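PDB 3VPR: transcriptional regulator, TetR family from Thermus thermophilus, which is a transcriptional repressor that probably binds DNA at its target promoters through an N-terminal helix-turn-helix, as in other members of the family. Local coordinates for residues S55-K60 with Y94-T99; G61-G66 with I116-R121; E84-Y89 with D120-N125. All blocks are in the same frame, centred on the assembly; numbering follows the deposited sequence.

Contact 1 of 3, residues S55-K60 with Y94-T99; sequences SLLALK and YPFFVT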
# COMPACT_ATOMS: atom_id res chain seq x y z
N SER A 55 12.38 -12.72 1.16
CA SER A 55 11.10 -12.53 0.46
C SER A 55 10.36 -13.86 0.32
O SER A 55 9.17 -13.95 0.62
CB SER A 55 11.35 -11.93 -0.92
OG SER A 55 11.95 -10.65 -0.80
N LEU A 56 11.07 -14.89 -0.12
CA LEU A 56 10.50 -16.23 -0.27
C LEU A 56 9.89 -16.68 1.07
O LEU A 56 8.72 -17.07 1.13
CB LEU A 56 11.59 -17.20 -0.70
CG LEU A 56 11.33 -18.13 -1.90
CD1 LEU A 56 10.82 -17.32 -3.09
CD2 LEU A 56 12.63 -18.84 -2.25
N LEU A 57 10.68 -16.63 2.14
CA LEU A 57 10.22 -17.03 3.47
C LEU A 57 8.91 -16.34 3.86
O LEU A 57 7.99 -16.96 4.40
CB LEU A 57 11.30 -16.71 4.52
CG LEU A 57 11.06 -17.08 5.98
CD1 LEU A 57 12.40 -17.30 6.66
CD2 LEU A 57 10.25 -15.98 6.71
N ALA A 58 8.82 -15.04 3.59
CA ALA A 58 7.61 -14.31 3.91
C ALA A 58 6.45 -14.71 3.01
O ALA A 58 5.35 -14.95 3.51
CB ALA A 58 7.87 -12.80 3.79
N LEU A 59 6.69 -14.79 1.70
CA LEU A 59 5.65 -15.15 0.74
C LEU A 59 5.18 -16.59 0.81
O LEU A 59 3.99 -16.86 0.63
CB LEU A 59 6.11 -14.82 -0.69
CG LEU A 59 6.23 -13.31 -0.94
CD1 LEU A 59 6.94 -13.04 -2.26
CD2 LEU A 59 4.85 -12.68 -0.93
N LYS A 60 6.10 -17.53 1.08
CA LYS A 60 5.72 -18.94 1.18
C LYS A 60 4.87 -19.13 2.42
O LYS A 60 3.87 -19.85 2.39
CB LYS A 60 6.96 -19.84 1.27
CG LYS A 60 7.61 -20.11 -0.09
CD LYS A 60 8.80 -21.07 0.04
CE LYS A 60 9.35 -21.47 -1.33
NZ LYS A 60 10.57 -22.31 -1.22
N TYR A 94 6.86 -9.49 10.79
CA TYR A 94 6.90 -8.10 10.37
C TYR A 94 8.16 -7.67 9.62
O TYR A 94 8.07 -7.15 8.50
CB TYR A 94 6.69 -7.20 11.59
CG TYR A 94 6.65 -5.73 11.26
CD1 TYR A 94 5.51 -5.15 10.72
CD2 TYR A 94 7.75 -4.91 11.49
CE1 TYR A 94 5.46 -3.80 10.42
CE2 TYR A 94 7.72 -3.55 11.19
CZ TYR A 94 6.56 -3.01 10.66
OH TYR A 94 6.51 -1.67 10.35
N PRO A 95 9.35 -7.86 10.21
CA PRO A 95 10.57 -7.45 9.50
C PRO A 95 10.78 -8.07 8.11
O PRO A 95 11.35 -7.42 7.23
CB PRO A 95 11.69 -7.79 10.49
CG PRO A 95 11.07 -8.81 11.42
CD PRO A 95 9.65 -8.38 11.56
N PHE A 96 10.32 -9.30 7.90
CA PHE A 96 10.46 -9.94 6.59
C PHE A 96 9.60 -9.23 5.55
O PHE A 96 9.97 -9.14 4.38
CB PHE A 96 10.05 -11.41 6.65
CG PHE A 96 11.02 -12.28 7.38
CD1 PHE A 96 10.99 -12.37 8.76
CD2 PHE A 96 11.97 -13.01 6.67
CE1 PHE A 96 11.90 -13.19 9.44
CE2 PHE A 96 12.89 -13.83 7.34
CZ PHE A 96 12.85 -13.92 8.73
N PHE A 97 8.43 -8.76 5.97
CA PHE A 97 7.51 -8.07 5.07
C PHE A 97 8.02 -6.68 4.72
O PHE A 97 7.91 -6.26 3.57
CB PHE A 97 6.13 -8.00 5.70
CG PHE A 97 5.36 -9.28 5.55
CD1 PHE A 97 4.56 -9.49 4.43
CD2 PHE A 97 5.49 -10.30 6.47
CE1 PHE A 97 3.91 -10.71 4.23
CE2 PHE A 97 4.85 -11.52 6.28
CZ PHE A 97 4.05 -11.72 5.16
N VAL A 98 8.57 -5.98 5.70
CA VAL A 98 9.11 -4.65 5.45
C VAL A 98 10.27 -4.79 4.47
O VAL A 98 10.47 -3.95 3.60
CB VAL A 98 9.60 -3.99 6.75
CG1 VAL A 98 10.31 -2.67 6.44
CG2 VAL A 98 8.41 -3.75 7.68
N THR A 99 11.02 -5.88 4.59
CA THR A 99 12.16 -6.10 3.70
C THR A 99 11.69 -6.41 2.28
O THR A 99 12.16 -5.80 1.32
CB THR A 99 13.04 -7.28 4.20
OG1 THR A 99 13.61 -6.95 5.47
CG2 THR A 99 14.16 -7.56 3.20
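Leu57 sets its CD2 methyl over one face of the phenyl ring of Phe96, and beside it the methyl of Ala58 lies over a face of the Phe97 ring. CD2 of Leu57 stands 3.6 Å from the centroid of the Phe96 ring, only 20° off the ring normal, a CH-pi contact made over the face but shifted toward the rim at CD2 and CE2. The second methyl, CD1 of Leu57, lies past the rim, 3.6 Å from Phe96 CE2. Leu57 reaches the ring because its CG is anti to the backbone N (chi1 -178°). Ala58 sits between the two phenylalanines: its CB is 3.9 Å from Phe96 CB and 4.2 Å from the centroid of the Phe97 ring, again over the face. The CZ corner of Phe97 also approaches the carbonyl oxygen of Ala58. The two helices belong to the all-helical TetR fold, in which helix 47-70 follows the helix-turn-helix region and the short helix 94-103 crosses it steeply, at -115°, with the segment axes 8.8 Å apart. Such a close crossing suits the small Ala58; Ala58 CA and Phe96 CA are 5.9 Å apart. Phe96 also packs on Ile54, one turn earlier along helix 47-70, while Phe97 touches Leu62. A serine in place of Phe96 would probably leave the CD2 methyl of Leu57 without the ring face it lies on and open a gap beside Ile54. Thr99, at the far end of the segment, turns its hydroxyl back onto its own helix, where OG1 donates to Pro95 O at 2.9 Å; Thr99 N reaches the same oxygen from the opposite face of the carbonyl plane.

Contact 2 of 3, residues G61-G66 with I116-R121; sequences GLVAAG and IALRDR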
# COMPACT_ATOMS: atom_id res chain seq x y z
N GLY A 61 5.26 -18.48 3.51
CA GLY A 61 4.49 -18.59 4.73
C GLY A 61 3.11 -17.98 4.52
O GLY A 61 2.11 -18.49 5.01
N LEU A 62 3.06 -16.89 3.77
CA LEU A 62 1.78 -16.23 3.51
C LEU A 62 0.90 -17.13 2.64
O LEU A 62 -0.26 -17.35 2.96
CB LEU A 62 2.02 -14.88 2.82
CG LEU A 62 0.83 -13.94 2.69
CD1 LEU A 62 0.20 -13.74 4.06
CD2 LEU A 62 1.28 -12.61 2.11
N VAL A 63 1.45 -17.65 1.56
CA VAL A 63 0.70 -18.52 0.66
C VAL A 63 0.12 -19.71 1.41
O VAL A 63 -1.04 -20.10 1.21
CB VAL A 63 1.59 -19.04 -0.48
CG1 VAL A 63 0.89 -20.18 -1.21
CG2 VAL A 63 1.89 -17.92 -1.45
N ALA A 64 0.92 -20.31 2.28
CA ALA A 64 0.44 -21.46 3.04
C ALA A 64 -0.75 -21.02 3.88
O ALA A 64 -1.75 -21.74 3.97
CB ALA A 64 1.55 -22.01 3.93
N ALA A 65 -0.63 -19.84 4.48
CA ALA A 65 -1.68 -19.29 5.33
C ALA A 65 -3.03 -19.23 4.62
O ALA A 65 -4.06 -19.56 5.21
CB ALA A 65 -1.28 -17.91 5.81
N GLY A 66 -3.02 -18.81 3.36
CA GLY A 66 -4.25 -18.71 2.60
C GLY A 66 -4.78 -20.03 2.07
O GLY A 66 -5.95 -20.15 1.72
N ILE A 116 6.97 -12.99 -7.35
CA ILE A 116 5.70 -12.46 -7.83
C ILE A 116 4.74 -13.61 -8.09
O ILE A 116 3.54 -13.48 -7.90
CB ILE A 116 5.89 -11.64 -9.14
CG1 ILE A 116 6.84 -10.47 -8.90
CG2 ILE A 116 4.54 -11.12 -9.63
CD1 ILE A 116 6.39 -9.50 -7.82
N ALA A 117 5.29 -14.75 -8.51
CA ALA A 117 4.46 -15.92 -8.76
C ALA A 117 3.81 -16.38 -7.44
O ALA A 117 2.71 -16.92 -7.44
CB ALA A 117 5.30 -17.05 -9.37
N LEU A 118 4.50 -16.17 -6.32
CA LEU A 118 3.94 -16.54 -5.02
C LEU A 118 2.87 -15.52 -4.61
O LEU A 118 1.84 -15.87 -4.03
CB LEU A 118 5.03 -16.62 -3.95
CG LEU A 118 5.84 -17.93 -3.97
CD1 LEU A 118 6.98 -17.83 -2.96
CD2 LEU A 118 4.94 -19.12 -3.63
N ARG A 119 3.12 -14.25 -4.91
CA ARG A 119 2.15 -13.20 -4.61
C ARG A 119 0.90 -13.45 -5.47
O ARG A 119 -0.21 -13.42 -4.96
CB ARG A 119 2.74 -11.83 -4.94
CG ARG A 119 1.79 -10.68 -4.72
CD ARG A 119 2.14 -9.50 -5.62
NE ARG A 119 1.70 -9.70 -7.00
CZ ARG A 119 1.98 -8.88 -8.00
NH1 ARG A 119 2.70 -7.78 -7.78
NH2 ARG A 119 1.52 -9.13 -9.22
N ASP A 120 1.09 -13.70 -6.77
CA ASP A 120 -0.03 -13.96 -7.65
C ASP A 120 -0.83 -15.18 -7.17
O ASP A 120 -2.06 -15.18 -7.20
CB ASP A 120 0.43 -14.18 -9.10
CG ASP A 120 0.77 -12.86 -9.81
OD1 ASP A 120 0.48 -11.79 -9.25
OD2 ASP A 120 1.31 -12.91 -10.94
N ARG A 121 -0.12 -16.22 -6.72
CA ARG A 121 -0.75 -17.45 -6.24
C ARG A 121 -1.67 -17.16 -5.06
O ARG A 121 -2.77 -17.71 -4.95
CB ARG A 121 0.32 -18.46 -5.84
CG ARG A 121 -0.18 -19.85 -5.46
CD ARG A 121 1.03 -20.79 -5.30
NE ARG A 121 0.66 -22.16 -4.94
CZ ARG A 121 0.00 -23.00 -5.74
NH1 ARG A 121 -0.38 -22.61 -6.95
NH2 ARG A 121 -0.29 -24.22 -5.31
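Val63 puts its two methyl groups against Leu118 and Arg121, one turn apart on the neighbouring helix. Both helices are long elements of the all-helical TetR fold, helix 47-70 leading out of the DNA-binding region and helix 109-135 running alongside it in the C-terminal domain; their backbones come nearest at Val63 and Leu118, with CA atoms 6.8 Å apart. From CB, which points toward helix 109-135, the valine splits into two branches. CG2, anti to its own carbonyl carbon, goes to Leu118: it lies 3.3 Å from the backbone oxygen of Leu118 and 3.9 Å from CD2 of the same residue. The methyl thus meets both the main chain and the side chain of Leu118, and the two side chains cross at about a right angle. The other branch, CG1, is anti to the backbone N (chi1 167°) and meets the aliphatic part of Arg121. That arginine is stretched out from CG to NE and passes across the valine, its charged end continuing toward a long, weak ion pair with Glu67. The rest of Leu118 spreads over Leu56, Leu59 and Lys60, extending this apolar seam along helix 47-70. No hydrogen bond joins the two segments. At the exposed margin the last contact is a methyl against a methylene, with Val63 CG1 4.1 Å from Arg121 CD.

Contact 3 of 3, residues E84-Y89 with D120-N125; sequences EAHARY and DRHEEN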
# COMPACT_ATOMS: atom_id res chain seq x y z
N GLU A 84 -7.58 -13.22 8.41
CA GLU A 84 -6.94 -13.27 9.72
C GLU A 84 -5.58 -13.98 9.71
O GLU A 84 -4.64 -13.51 10.35
CB GLU A 84 -7.87 -13.92 10.75
CG GLU A 84 -9.03 -13.01 11.13
CD GLU A 84 -9.87 -13.55 12.27
OE1 GLU A 84 -9.30 -13.87 13.33
OE2 GLU A 84 -11.10 -13.63 12.10
N ALA A 85 -5.48 -15.09 8.99
CA ALA A 85 -4.23 -15.82 8.90
C ALA A 85 -3.20 -14.91 8.23
O ALA A 85 -2.05 -14.86 8.64
CB ALA A 85 -4.42 -17.11 8.09
N HIS A 86 -3.63 -14.18 7.19
CA HIS A 86 -2.74 -13.27 6.47
C HIS A 86 -2.17 -12.22 7.43
O HIS A 86 -0.97 -12.04 7.52
CB HIS A 86 -3.50 -12.59 5.33
CG HIS A 86 -2.70 -11.59 4.56
ND1 HIS A 86 -2.50 -11.69 3.20
CD2 HIS A 86 -2.07 -10.46 4.95
CE1 HIS A 86 -1.78 -10.66 2.78
NE2 HIS A 86 -1.50 -9.90 3.82
N ALA A 87 -3.06 -11.54 8.15
CA ALA A 87 -2.70 -10.49 9.10
C ALA A 87 -1.87 -11.00 10.27
O ALA A 87 -0.96 -10.32 10.74
CB ALA A 87 -3.97 -9.80 9.63
N ARG A 88 -2.18 -12.20 10.75
CA ARG A 88 -1.42 -12.76 11.86
C ARG A 88 -0.00 -13.08 11.39
O ARG A 88 0.97 -12.72 12.05
CB ARG A 88 -2.08 -14.04 12.39
CG ARG A 88 -1.17 -14.81 13.33
CD ARG A 88 -1.88 -15.95 14.04
NE ARG A 88 -2.57 -15.49 15.24
CZ ARG A 88 -3.08 -16.29 16.16
NH1 ARG A 88 -2.99 -17.61 16.04
NH2 ARG A 88 -3.69 -15.77 17.22
N TYR A 89 0.12 -13.74 10.24
CA TYR A 89 1.43 -14.07 9.72
C TYR A 89 2.23 -12.79 9.49
O TYR A 89 3.40 -12.71 9.83
CB TYR A 89 1.30 -14.82 8.40
CG TYR A 89 2.62 -15.35 7.91
CD1 TYR A 89 3.14 -16.54 8.43
CD2 TYR A 89 3.37 -14.66 6.97
CE1 TYR A 89 4.37 -17.03 8.02
CE2 TYR A 89 4.60 -15.14 6.54
CZ TYR A 89 5.10 -16.33 7.07
OH TYR A 89 6.33 -16.81 6.67
N ASP A 120 1.09 -13.70 -6.77
CA ASP A 120 -0.03 -13.96 -7.65
C ASP A 120 -0.83 -15.18 -7.17
O ASP A 120 -2.06 -15.18 -7.20
CB ASP A 120 0.43 -14.18 -9.10
CG ASP A 120 0.77 -12.86 -9.81
OD1 ASP A 120 0.48 -11.79 -9.25
OD2 ASP A 120 1.31 -12.91 -10.94
N ARG A 121 -0.12 -16.22 -6.72
CA ARG A 121 -0.75 -17.45 -6.24
C ARG A 121 -1.67 -17.16 -5.06
O ARG A 121 -2.77 -17.71 -4.95
CB ARG A 121 0.32 -18.46 -5.84
CG ARG A 121 -0.18 -19.85 -5.46
CD ARG A 121 1.03 -20.79 -5.30
NE ARG A 121 0.66 -22.16 -4.94
CZ ARG A 121 0.00 -23.00 -5.74
NH1 ARG A 121 -0.38 -22.61 -6.95
NH2 ARG A 121 -0.29 -24.22 -5.31
N HIS A 122 -1.20 -16.29 -4.18
CA HIS A 122 -1.96 -15.90 -3.00
C HIS A 122 -3.24 -15.16 -3.42
O HIS A 122 -4.32 -15.41 -2.88
CB HIS A 122 -1.10 -14.99 -2.12
CG HIS A 122 -1.67 -14.74 -0.75
ND1 HIS A 122 -1.96 -15.77 0.12
CD2 HIS A 122 -1.95 -13.59 -0.10
CE1 HIS A 122 -2.39 -15.26 1.26
NE2 HIS A 122 -2.39 -13.94 1.16
N GLU A 123 -3.11 -14.26 -4.39
CA GLU A 123 -4.25 -13.49 -4.88
C GLU A 123 -5.24 -14.42 -5.57
O GLU A 123 -6.46 -14.24 -5.48
CB GLU A 123 -3.76 -12.40 -5.85
CG GLU A 123 -4.87 -11.64 -6.56
CD GLU A 123 -4.44 -10.24 -6.99
OE1 GLU A 123 -3.26 -10.06 -7.36
OE2 GLU A 123 -5.28 -9.33 -6.96
N GLU A 124 -4.72 -15.43 -6.26
CA GLU A 124 -5.57 -16.40 -6.95
C GLU A 124 -6.34 -17.29 -5.96
O GLU A 124 -7.47 -17.68 -6.23
CB GLU A 124 -4.72 -17.26 -7.89
CG GLU A 124 -5.53 -18.27 -8.71
CD GLU A 124 -6.71 -17.63 -9.43
OE1 GLU A 124 -6.49 -16.64 -10.18
OE2 GLU A 124 -7.85 -18.11 -9.25
N ASN A 125 -5.74 -17.60 -4.81
CA ASN A 125 -6.44 -18.41 -3.82
C ASN A 125 -7.59 -17.60 -3.21
O ASN A 125 -8.66 -18.15 -2.89
CB ASN A 125 -5.50 -18.87 -2.70
CG ASN A 125 -4.54 -19.96 -3.14
OD1 ASN A 125 -4.90 -20.81 -3.95
ND2 ASN A 125 -3.32 -19.94 -2.59
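His86 and His122 join two helices whose backbones stay well apart, their CA atoms, the nearest pair across the segments, being 9.9 Å from each other. Both segments are continuous helix, one within helix 75-92 and the other within helix 109-135, in the C-terminal domain of the all-helical TetR fold. At this spacing the main chains do not touch, and the gap is bridged by a pair of imidazoles that grow from facing sides of the two helices. Each ring is carried across by a similar first torsion: CG is anti to the backbone N in His86 (chi1 178°) and likewise in His122, which extends both rings toward the opposite helix. They meet rim to rim, neither lying over the face of the other, with centroids 5.2 Å apart and planes inclined at 34°. The meeting is polar: ND1 of His86 and NE2 of His122 share a somewhat bent hydrogen bond (147°) in which either could be the donor. ND1 of His86 lies in the plane of the His122 ring, at its edge. One of the two nitrogens must carry the proton and the other accept it, so the bond would probably disfavour a state with both rings protonated. Both residues are buried, and apolar neighbours surround the pair: Leu62 of helix 47-70 touches both rings, Leu155 packs on His86, and Leu152 on His122. Phe82 stacks on the ring of His122, while the far nitrogen of His86, NE2, makes a weak hydrogen bond to Asn156. The imidazole pair is thereby set among helices 47-70, 75-92, 109-135 and 144-161. Between the segments themselves, the closest approach is the link from His86 ND1 to His122 NE2, 3.0 Å long.

Helix 47-70 carries one side of contacts 1 and 2, while contacts 2 and 3 share helix 109-135, so the three together tie four helices of the chain. Contacts 1 and 3 are buried; contact 2 runs from a buried valine out to an exposed arginine. Contact 1 is aromatic and aliphatic packing and contact 2 is packing by aliphatic groups, one of them against a backbone oxygen, whereas contact 3 rests on a polar bond between two rings inside an apolar setting. Leu62 connects them, reaching Phe97 as well as the histidines. Tyr89 adds a polar tie between contacts 1 and 3, its OH bonding Leu57 O at 2.8 Å.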